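T cell receptor gamma chain (Monodelphis domestica, PDB 7L15) pairs with the T cell receptor mu chain to form the marsupial gamma mu T cell receptor, its variable domain probably taking part in antigen recognition. Local coordinates at residues V4-R9 with V104-E109; S32-W37 with L49-R54; D68-Y73 with C80-S85. All coordinates share one frame; numbering follows the deposited sequence.

Interaction 1 of 3, residues V4-R9 with V104-E109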
loop_
_atom_site.group_PDB
_atom_site.type_symbol
_atom_site.label_atom_id
_atom_site.label_comp_id
_atom_site.label_asym_id
_atom_site.label_seq_id
_atom_site.Cartn_x
_atom_site.Cartn_y
_atom_site.Cartn_z
ATOM N N VAL B 4 1.959 2.975 20.384
ATOM C CA VAL B 4 0.538 2.896 20.060
ATOM C C VAL B 4 0.358 2.372 18.641
ATOM O O VAL B 4 1.129 2.706 17.729
ATOM C CB VAL B 4 -0.137 4.267 20.257
ATOM C CG1 VAL B 4 0.375 5.288 19.255
ATOM C CG2 VAL B 4 -1.642 4.136 20.179
ATOM N N ALA B 5 -0.667 1.537 18.450
ATOM C CA ALA B 5 -0.927 0.895 17.166
ATOM C C ALA B 5 -2.418 0.639 16.993
ATOM O O ALA B 5 -3.110 0.272 17.948
ATOM C CB ALA B 5 -0.167 -0.427 17.040
ATOM N N LEU B 6 -2.898 0.796 15.760
ATOM C CA LEU B 6 -4.308 0.657 15.435
ATOM C C LEU B 6 -4.475 -0.361 14.318
ATOM O O LEU B 6 -3.730 -0.344 13.333
ATOM C CB LEU B 6 -4.918 1.994 15.005
ATOM C CG LEU B 6 -4.653 3.255 15.835
ATOM C CD1 LEU B 6 -3.252 3.802 15.578
ATOM C CD2 LEU B 6 -5.703 4.303 15.505
ATOM N N GLU B 7 -5.470 -1.232 14.470
ATOM C CA GLU B 7 -5.727 -2.336 13.556
ATOM C C GLU B 7 -7.110 -2.166 12.938
ATOM O O GLU B 7 -8.070 -1.841 13.640
ATOM C CB GLU B 7 -5.635 -3.684 14.296
ATOM C CG GLU B 7 -5.924 -4.918 13.436
ATOM C CD GLU B 7 -6.188 -6.189 14.257
ATOM O OE1 GLU B 7 -7.306 -6.339 14.798
ATOM O OE2 GLU B 7 -5.279 -7.041 14.353
ATOM N N GLN B 8 -7.216 -2.392 11.625
ATOM C CA GLN B 8 -8.464 -2.203 10.892
ATOM C C GLN B 8 -8.715 -3.415 10.010
ATOM O O GLN B 8 -7.879 -3.754 9.171
ATOM C CB GLN B 8 -8.430 -0.928 10.040
ATOM C CG GLN B 8 -8.427 0.360 10.851
ATOM C CD GLN B 8 -8.572 1.609 9.972
ATOM O OE1 GLN B 8 -7.597 2.337 9.739
ATOM N NE2 GLN B 8 -9.793 1.868 9.502
ATOM N N ARG B 9 -9.867 -4.056 10.192
ATOM C CA ARG B 9 -10.233 -5.253 9.450
ATOM C C ARG B 9 -11.749 -5.286 9.386
ATOM O O ARG B 9 -12.410 -4.808 10.315
ATOM C CB ARG B 9 -9.698 -6.543 10.110
ATOM C CG ARG B 9 -8.170 -6.709 10.087
ATOM C CD ARG B 9 -7.720 -8.065 10.621
ATOM N NE ARG B 9 -6.272 -8.118 10.829
ATOM C CZ ARG B 9 -5.594 -9.224 11.122
ATOM N NH1 ARG B 9 -6.225 -10.385 11.238
ATOM N NH2 ARG B 9 -4.286 -9.172 11.302
ATOM N N VAL B 104 2.630 13.643 17.617
ATOM C CA VAL B 104 2.609 12.756 16.458
ATOM C C VAL B 104 1.261 12.060 16.402
ATOM O O VAL B 104 0.789 11.536 17.418
ATOM C CB VAL B 104 3.744 11.720 16.522
ATOM C CG1 VAL B 104 3.440 10.517 15.600
ATOM C CG2 VAL B 104 5.060 12.373 16.140
ATOM N N LYS B 105 0.648 12.042 15.218
ATOM C CA LYS B 105 -0.599 11.319 15.012
ATOM C C LYS B 105 -0.300 9.998 14.319
ATOM O O LYS B 105 0.391 9.976 13.300
ATOM C CB LYS B 105 -1.596 12.147 14.196
ATOM C CG LYS B 105 -3.049 11.778 14.464
ATOM C CD LYS B 105 -3.913 13.019 14.607
ATOM C CE LYS B 105 -5.389 12.658 14.625
ATOM N NZ LYS B 105 -6.264 13.868 14.701
ATOM N N VAL B 106 -0.816 8.907 14.883
ATOM C CA VAL B 106 -0.622 7.557 14.365
ATOM C C VAL B 106 -1.928 7.074 13.751
ATOM O O VAL B 106 -3.001 7.232 14.346
ATOM C CB VAL B 106 -0.158 6.588 15.468
ATOM C CG1 VAL B 106 0.236 5.268 14.859
ATOM C CG2 VAL B 106 0.994 7.185 16.262
ATOM N N PHE B 107 -1.824 6.453 12.582
ATOM C CA PHE B 107 -2.968 6.084 11.761
ATOM C C PHE B 107 -3.024 4.579 11.564
ATOM O O PHE B 107 -1.993 3.923 11.372
ATOM C CB PHE B 107 -2.903 6.728 10.360
ATOM C CG PHE B 107 -3.230 8.188 10.337
ATOM C CD1 PHE B 107 -2.363 9.122 10.885
ATOM C CD2 PHE B 107 -4.408 8.630 9.737
ATOM C CE1 PHE B 107 -2.668 10.469 10.850
ATOM C CE2 PHE B 107 -4.721 9.968 9.693
ATOM C CZ PHE B 107 -3.850 10.898 10.254
ATOM N N GLY B 108 -4.233 4.047 11.563
ATOM C CA GLY B 108 -4.441 2.708 11.072
ATOM C C GLY B 108 -4.148 2.607 9.588
ATOM O O GLY B 108 -4.005 3.591 8.857
ATOM N N GLU B 109 -4.088 1.361 9.135
ATOM C CA GLU B 109 -3.796 1.068 7.745
ATOM C C GLU B 109 -4.978 1.375 6.824
ATOM O O GLU B 109 -4.789 1.468 5.617
ATOM C CB GLU B 109 -3.370 -0.410 7.642
ATOM C CG GLU B 109 -2.260 -0.689 6.649
ATOM C CD GLU B 109 -1.825 -2.150 6.662
ATOM O OE1 GLU B 109 -2.541 -2.985 6.064
ATOM O OE2 GLU B 109 -0.784 -2.465 7.287
#
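Val4 and Leu6 both lean on Val106, one on each branch of the valine. The CG1 methyl of Val4 sits between its own backbone N and carbonyl carbon (chi1 67°) and meets Val106 CG2 at 3.6 Å, the two side chains overlapping from opposite directions. Two residues on, Leu6 brings CD1 to Val106 CG1 at 3.9 Å. The same methyl lies 3.7 Å from Val106 O, and further back Leu6 CB passes Gly108 CA at 4.0 Å. Leu6 and Gly108 are also the nearest backbone pair, with CA atoms 4.8 Å apart.

Gln8 completes the contact in a different way. Its chain runs extended beyond CG, and with no side chain on Gly108 the amide oxygen comes down on the backbone, OE1 lying 3.4 Å from Gly108 CA. The two segments make no hydrogen bonds with each other, so their pairing rests on close packing.

The amide is instead fixed by its surroundings: OE1 accepts from the backbone N of both Gly110 and Cys97, while NE2 donates to Tyr95 O. This buried group is therefore gripped at both ends, which fixes which end of the amide is oxygen and which is nitrogen and ties the edge of one sheet to strand 93-101 of the other. Leu6 reaches inward to Cys25 and Cys97, the two halves of the intradomain disulfide.

Phe107, Gly108, Glu109 and Gly110 form the Phe-Gly-X-Gly segment of the G strand, whose bulge belongs to variable domains. A glutamine just after the first strand, bonded to the second glycine of that segment and to strand 93-101, and strand 5-7 lying over the start of G before the chain crosses to the other sheet, are hallmarks of the immunoglobulin V fold.

Interaction 2 of 3, residues S32-W37 with L49-R54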
loop_
_atom_site.group_PDB
_atom_site.type_symbol
_atom_site.label_atom_id
_atom_site.label_comp_id
_atom_site.label_asym_id
_atom_site.label_seq_id
_atom_site.Cartn_x
_atom_site.Cartn_y
_atom_site.Cartn_z
ATOM N N SER B 32 -4.303 7.698 24.370
ATOM C CA SER B 32 -5.181 8.849 24.244
ATOM C C SER B 32 -6.624 8.406 24.416
ATOM O O SER B 32 -6.972 7.242 24.198
ATOM C CB SER B 32 -5.008 9.555 22.886
ATOM O OG SER B 32 -5.772 10.749 22.838
ATOM N N ASP B 33 -7.472 9.362 24.778
ATOM C CA ASP B 33 -8.889 9.090 24.945
ATOM C C ASP B 33 -9.690 9.244 23.655
ATOM O O ASP B 33 -10.847 8.802 23.597
ATOM C CB ASP B 33 -9.468 10.006 26.022
ATOM C CG ASP B 33 -10.859 9.597 26.439
ATOM O OD1 ASP B 33 -11.081 8.387 26.648
ATOM O OD2 ASP B 33 -11.723 10.483 26.564
ATOM N N TYR B 34 -9.119 9.851 22.620
ATOM C CA TYR B 34 -9.860 10.174 21.407
ATOM C C TYR B 34 -9.420 9.283 20.253
ATOM O O TYR B 34 -8.220 9.059 20.043
ATOM C CB TYR B 34 -9.700 11.656 21.060
ATOM C CG TYR B 34 -10.246 12.516 22.165
ATOM C CD1 TYR B 34 -11.586 12.870 22.195
ATOM C CD2 TYR B 34 -9.440 12.906 23.224
ATOM C CE1 TYR B 34 -12.103 13.630 23.234
ATOM C CE2 TYR B 34 -9.945 13.663 24.273
ATOM C CZ TYR B 34 -11.274 14.025 24.269
ATOM O OH TYR B 34 -11.776 14.779 25.299
ATOM N N VAL B 35 -10.406 8.748 19.539
ATOM C CA VAL B 35 -10.198 7.998 18.311
ATOM C C VAL B 35 -10.720 8.856 17.169
ATOM O O VAL B 35 -11.879 9.293 17.200
ATOM C CB VAL B 35 -10.909 6.639 18.360
ATOM C CG1 VAL B 35 -10.687 5.877 17.064
ATOM C CG2 VAL B 35 -10.407 5.832 19.553
ATOM N N HIS B 36 -9.864 9.111 16.177
ATOM C CA HIS B 36 -10.172 9.994 15.056
ATOM C C HIS B 36 -10.394 9.172 13.796
ATOM O O HIS B 36 -9.716 8.170 13.583
ATOM C CB HIS B 36 -9.039 10.995 14.818
ATOM C CG HIS B 36 -8.630 11.749 16.043
ATOM N ND1 HIS B 36 -8.954 13.076 16.241
ATOM C CD2 HIS B 36 -7.920 11.367 17.133
ATOM C CE1 HIS B 36 -8.462 13.479 17.399
ATOM N NE2 HIS B 36 -7.828 12.462 17.960
ATOM N N TRP B 37 -11.336 9.605 12.957
ATOM C CA TRP B 37 -11.681 8.904 11.721
ATOM C C TRP B 37 -11.478 9.841 10.544
ATOM O O TRP B 37 -12.205 10.827 10.406
ATOM C CB TRP B 37 -13.118 8.385 11.746
ATOM C CG TRP B 37 -13.262 7.120 12.538
ATOM C CD1 TRP B 37 -13.671 7.007 13.828
ATOM C CD2 TRP B 37 -12.970 5.791 12.093
ATOM N NE1 TRP B 37 -13.666 5.686 14.216
ATOM C CE2 TRP B 37 -13.240 4.921 13.165
ATOM C CE3 TRP B 37 -12.529 5.254 10.889
ATOM C CZ2 TRP B 37 -13.072 3.545 13.072
ATOM C CZ3 TRP B 37 -12.352 3.877 10.802
ATOM C CH2 TRP B 37 -12.627 3.043 11.884
ATOM N N LEU B 49 -13.419 13.135 9.504
ATOM C CA LEU B 49 -14.876 13.123 9.508
ATOM C C LEU B 49 -15.458 13.368 10.891
ATOM O O LEU B 49 -16.451 14.088 11.014
ATOM C CB LEU B 49 -15.402 11.785 8.976
ATOM C CG LEU B 49 -14.867 11.289 7.629
ATOM C CD1 LEU B 49 -15.731 10.174 7.062
ATOM C CD2 LEU B 49 -14.759 12.416 6.631
ATOM N N LEU B 50 -14.866 12.787 11.932
ATOM C CA LEU B 50 -15.396 12.878 13.288
ATOM C C LEU B 50 -14.298 12.483 14.264
ATOM O O LEU B 50 -13.288 11.887 13.885
ATOM C CB LEU B 50 -16.633 11.983 13.483
ATOM C CG LEU B 50 -16.530 10.450 13.519
ATOM C CD1 LEU B 50 -15.973 9.907 14.835
ATOM C CD2 LEU B 50 -17.900 9.831 13.261
ATOM N N VAL B 51 -14.530 12.789 15.537
ATOM C CA VAL B 51 -13.670 12.335 16.619
ATOM C C VAL B 51 -14.548 11.755 17.723
ATOM O O VAL B 51 -15.648 12.252 17.993
ATOM C CB VAL B 51 -12.765 13.464 17.154
ATOM C CG1 VAL B 51 -13.599 14.614 17.712
ATOM C CG2 VAL B 51 -11.815 12.914 18.206
ATOM N N TYR B 52 -14.076 10.679 18.336
ATOM C CA TYR B 52 -14.836 9.920 19.311
ATOM C C TYR B 52 -14.038 9.850 20.601
ATOM O O TYR B 52 -12.854 9.491 20.583
ATOM C CB TYR B 52 -15.140 8.514 18.788
ATOM C CG TYR B 52 -15.750 7.567 19.801
ATOM C CD1 TYR B 52 -17.083 7.679 20.178
ATOM C CD2 TYR B 52 -14.997 6.543 20.359
ATOM C CE1 TYR B 52 -17.645 6.801 21.097
ATOM C CE2 TYR B 52 -15.547 5.659 21.275
ATOM C CZ TYR B 52 -16.870 5.791 21.643
ATOM O OH TYR B 52 -17.413 4.911 22.560
ATOM N N SER B 53 -14.683 10.218 21.705
ATOM C CA SER B 53 -14.099 10.100 23.037
ATOM C C SER B 53 -14.491 8.742 23.609
ATOM O O SER B 53 -15.674 8.488 23.864
ATOM C CB SER B 53 -14.583 11.236 23.935
ATOM O OG SER B 53 -14.075 11.101 25.251
ATOM N N ARG B 54 -13.506 7.865 23.816
ATOM C CA ARG B 54 -13.822 6.534 24.320
ATOM C C ARG B 54 -14.445 6.605 25.714
ATOM O O ARG B 54 -15.461 5.951 25.984
ATOM C CB ARG B 54 -12.564 5.666 24.326
ATOM C CG ARG B 54 -12.181 5.106 22.956
ATOM C CD ARG B 54 -11.124 4.043 23.118
ATOM N NE ARG B 54 -10.135 4.483 24.091
ATOM C CZ ARG B 54 -9.247 3.685 24.664
ATOM N NH1 ARG B 54 -9.223 2.394 24.362
ATOM N NH2 ARG B 54 -8.389 4.182 25.544
#
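The C-C' hairpin of the variable domain is built here, with Val35 and Tyr52 as a hydrogen-bonded antiparallel pair: Val35 N gives a bond of 2.8 Å to Tyr52 O, and Tyr52 N returns one to Val35 O. Trp37 and Leu50 form the next pair of this kind, and Leu49 N donates to Trp37 O beyond them. At the other end Arg54 N reaches Asp33 O in a nearly straight bond of 2.8 Å, which carries the pairing past the last residue of the strand.

On the face that carries Tyr34, His36, Val51 and Ser53, the CG2 methyl of Val51 rests over the imidazole of His36 in a CH-pi contact, 3.7 Å from the ring centroid. With chi1 of Val51 at 61°, CG1 lies between the backbone N and the carbonyl carbon, and CG2, opposite the N, is the methyl that reaches the ring. His36 ND1 accepts from Arg48, and Tyr34 CE1 lies 3.5 Å from Ser53 CB. In the receptor this face turns to the partner: Tyr34 packs on Thr115 and His36 on Asp114 of the mu chain, as expected for the sheet through which V domains pair.

The opposite face, with Val35, Trp37, Leu50 and Tyr52, looks into the sandwich. Trp37 is the core tryptophan of the immunoglobulin fold and packs on Cys97 of the disulfide; its CD1 meets Leu50 CD1 at 3.8 Å, the side chains lying side by side.

At the end of the hairpin strands, Ser53 OG donates to Asp33 OD2 at 2.8 Å, approaching from above the carboxylate plane, while Asp33 OD1 takes the N-H of Ser55. The Arg54 chain bends at chi3 (-43°) after CG has passed Val35 CG2 at 3.9 Å, and its buried NE finds no hydrogen-bond partner.

Interaction 3 of 3, residues D68-Y73 with C80-S85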
loop_
_atom_site.group_PDB
_atom_site.type_symbol
_atom_site.label_atom_id
_atom_site.label_comp_id
_atom_site.label_asym_id
_atom_site.label_seq_id
_atom_site.Cartn_x
_atom_site.Cartn_y
_atom_site.Cartn_z
ATOM N N ASP B 68 -26.260 11.796 11.592
ATOM C CA ASP B 68 -27.078 10.808 10.890
ATOM C C ASP B 68 -26.267 10.044 9.850
ATOM O O ASP B 68 -26.606 8.903 9.516
ATOM C CB ASP B 68 -28.255 11.482 10.189
ATOM C CG ASP B 68 -29.198 12.170 11.144
ATOM O OD1 ASP B 68 -28.832 12.382 12.320
ATOM O OD2 ASP B 68 -30.319 12.500 10.704
ATOM N N LYS B 69 -25.211 10.657 9.320
ATOM C CA LYS B 69 -24.433 10.082 8.229
ATOM C C LYS B 69 -23.248 9.260 8.732
ATOM O O LYS B 69 -23.018 8.155 8.238
ATOM C CB LYS B 69 -23.965 11.206 7.290
ATOM C CG LYS B 69 -23.191 10.761 6.049
ATOM C CD LYS B 69 -24.036 9.926 5.101
ATOM C CE LYS B 69 -23.213 9.427 3.910
ATOM N NZ LYS B 69 -24.035 8.547 3.044
ATOM N N VAL B 70 -22.491 9.772 9.705
ATOM C CA VAL B 70 -21.353 9.065 10.289
ATOM C C VAL B 70 -21.436 9.171 11.802
ATOM O O VAL B 70 -21.762 10.232 12.343
ATOM C CB VAL B 70 -19.998 9.616 9.796
ATOM C CG1 VAL B 70 -19.768 9.213 8.374
ATOM C CG2 VAL B 70 -19.956 11.147 9.953
ATOM N N ARG B 71 -21.111 8.077 12.483
ATOM C CA ARG B 71 -21.283 7.983 13.925
ATOM C C ARG B 71 -20.353 6.894 14.437
ATOM O O ARG B 71 -20.367 5.777 13.907
ATOM C CB ARG B 71 -22.747 7.665 14.275
ATOM C CG ARG B 71 -23.122 7.807 15.745
ATOM C CD ARG B 71 -24.548 7.303 16.013
ATOM N NE ARG B 71 -24.645 5.848 15.884
ATOM C CZ ARG B 71 -24.295 4.992 16.841
ATOM N NH1 ARG B 71 -24.411 3.688 16.637
ATOM N NH2 ARG B 71 -23.822 5.444 18.000
ATOM N N ALA B 72 -19.544 7.215 15.442
ATOM C CA ALA B 72 -18.686 6.228 16.085
ATOM C C ALA B 72 -19.282 5.780 17.414
ATOM O O ALA B 72 -19.877 6.580 18.141
ATOM C CB ALA B 72 -17.286 6.788 16.318
ATOM N N TYR B 73 -19.107 4.499 17.738
ATOM C CA TYR B 73 -19.569 3.951 19.006
ATOM C C TYR B 73 -18.575 2.885 19.469
ATOM O O TYR B 73 -17.555 2.637 18.817
ATOM C CB TYR B 73 -21.010 3.435 18.873
ATOM C CG TYR B 73 -21.170 2.131 18.125
ATOM C CD1 TYR B 73 -20.881 2.034 16.769
ATOM C CD2 TYR B 73 -21.640 0.997 18.774
ATOM C CE1 TYR B 73 -21.033 0.827 16.087
ATOM C CE2 TYR B 73 -21.797 -0.208 18.106
ATOM C CZ TYR B 73 -21.494 -0.289 16.766
ATOM O OH TYR B 73 -21.654 -1.490 16.116
ATOM N N CYS B 80 -13.286 0.604 18.719
ATOM C CA CYS B 80 -14.082 1.682 18.156
ATOM C C CYS B 80 -14.550 1.312 16.753
ATOM O O CYS B 80 -13.787 0.766 15.952
ATOM C CB CYS B 80 -13.287 2.986 18.117
ATOM S SG CYS B 80 -14.306 4.431 17.683
ATOM N N ARG B 81 -15.815 1.613 16.467
ATOM C CA ARG B 81 -16.443 1.287 15.195
ATOM C C ARG B 81 -17.063 2.540 14.591
ATOM O O ARG B 81 -17.675 3.341 15.300
ATOM C CB ARG B 81 -17.524 0.194 15.359
ATOM C CG ARG B 81 -16.982 -1.188 15.734
ATOM C CD ARG B 81 -18.100 -2.230 15.857
ATOM N NE ARG B 81 -18.574 -2.712 14.558
ATOM C CZ ARG B 81 -18.394 -3.950 14.101
ATOM N NH1 ARG B 81 -18.853 -4.293 12.904
ATOM N NH2 ARG B 81 -17.752 -4.846 14.840
ATOM N N LEU B 82 -16.902 2.701 13.279
ATOM C CA LEU B 82 -17.496 3.798 12.528
ATOM C C LEU B 82 -18.611 3.253 11.646
ATOM O O LEU B 82 -18.382 2.345 10.839
ATOM C CB LEU B 82 -16.443 4.509 11.669
ATOM C CG LEU B 82 -16.947 5.538 10.652
ATOM C CD1 LEU B 82 -17.485 6.775 11.360
ATOM C CD2 LEU B 82 -15.865 5.910 9.642
ATOM N N ILE B 83 -19.807 3.813 11.781
ATOM C CA ILE B 83 -20.935 3.444 10.937
ATOM C C ILE B 83 -21.194 4.572 9.958
ATOM O O ILE B 83 -21.328 5.735 10.363
ATOM C CB ILE B 83 -22.196 3.137 11.756
ATOM C CG1 ILE B 83 -21.987 1.879 12.596
ATOM C CG2 ILE B 83 -23.395 2.971 10.819
ATOM C CD1 ILE B 83 -23.276 1.275 13.124
ATOM N N VAL B 84 -21.253 4.227 8.672
ATOM C CA VAL B 84 -21.558 5.163 7.604
ATOM C C VAL B 84 -22.898 4.737 7.024
ATOM O O VAL B 84 -23.018 3.647 6.449
ATOM C CB VAL B 84 -20.449 5.184 6.545
ATOM C CG1 VAL B 84 -20.708 6.268 5.508
ATOM C CG2 VAL B 84 -19.123 5.415 7.217
ATOM N N SER B 85 -23.915 5.572 7.206
ATOM C CA SER B 85 -25.271 5.214 6.818
ATOM C C SER B 85 -25.571 5.684 5.399
ATOM O O SER B 85 -24.862 6.523 4.830
ATOM C CB SER B 85 -26.298 5.820 7.783
ATOM O OG SER B 85 -25.955 5.556 9.129
#
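Tyr73 lies along Arg81 and reaches Ile83 near the turn of the D-E hairpin, at the margin of the outer sheet of the immunoglobulin V domain. From CB, a chi1 of 75° places CG between the backbone N and the carbonyl carbon and swings the ring across strand 80-84. CD1 comes within 3.8 Å of Arg81 O. Next along that edge, CE1 is held between Arg81 CB at 3.6 Å and Ile83 CD1 at 3.7 Å. CZ passes the CD of Arg81, and at the tip OH lies 3.6 Å from Arg81 CD. Tyrosine and arginine point the same way, side by side, with ring and guanidinium planes 49° apart; the hydroxyl lies beside CD and NE, where the aliphatic stem gives way to the guanidinium.

Beneath this pair the backbones are joined by reciprocal bonds between Tyr73 and Arg81 and between Arg71 and Ile83. The alternate residues Val70, Ala72, Leu82 and Val84 face the interior of the sandwich, where Ala72 and Leu82 pack on Leu50 of the other sheet. Val70 CG1 meets Val84 CG2 at 4.0 Å, the two valines running alongside each other.

At the far end of the hairpin Ser85 is bound through its backbone from both directions. Its N-H goes to Lys69 O at 2.9 Å, and its carbonyl is met by the lysine's own side chain, which turns back through a bend at chi2 (64°). The amine also forms a salt bridge with Asp91, a lysine or arginine to aspartate pairing known at this end of many V domains. Lys69 CE lies 3.5 Å from Ser85 O, and NZ closes on the same oxygen at 2.8 Å, nearly in line with its C=O bond.

All three contacts lie in one V domain built of two sheets. Interaction 1 lays the edge strand 5-7 of one sheet against strand 104-116 of the other, interaction 2 lies in the sheet facing the mu chain, and interaction 3 lies in the other. Centres of interactions 1 and 2 are about 12 Å apart, and Gln8 NE2 packs 3.5 Å from Trp37 CZ3. Interactions 2 and 3, about 11 Å apart between centres, meet face to face across the core, with Tyr52 CD2 at 3.5 Å from Cys80 SG and Leu50 CD2 at 3.6 Å from Leu82 CD1. Interactions 1 and 3 do not touch, their nearest atoms about 7 Å apart; Trp37, touching Gln8, Cys97 and Leu82, bridges them.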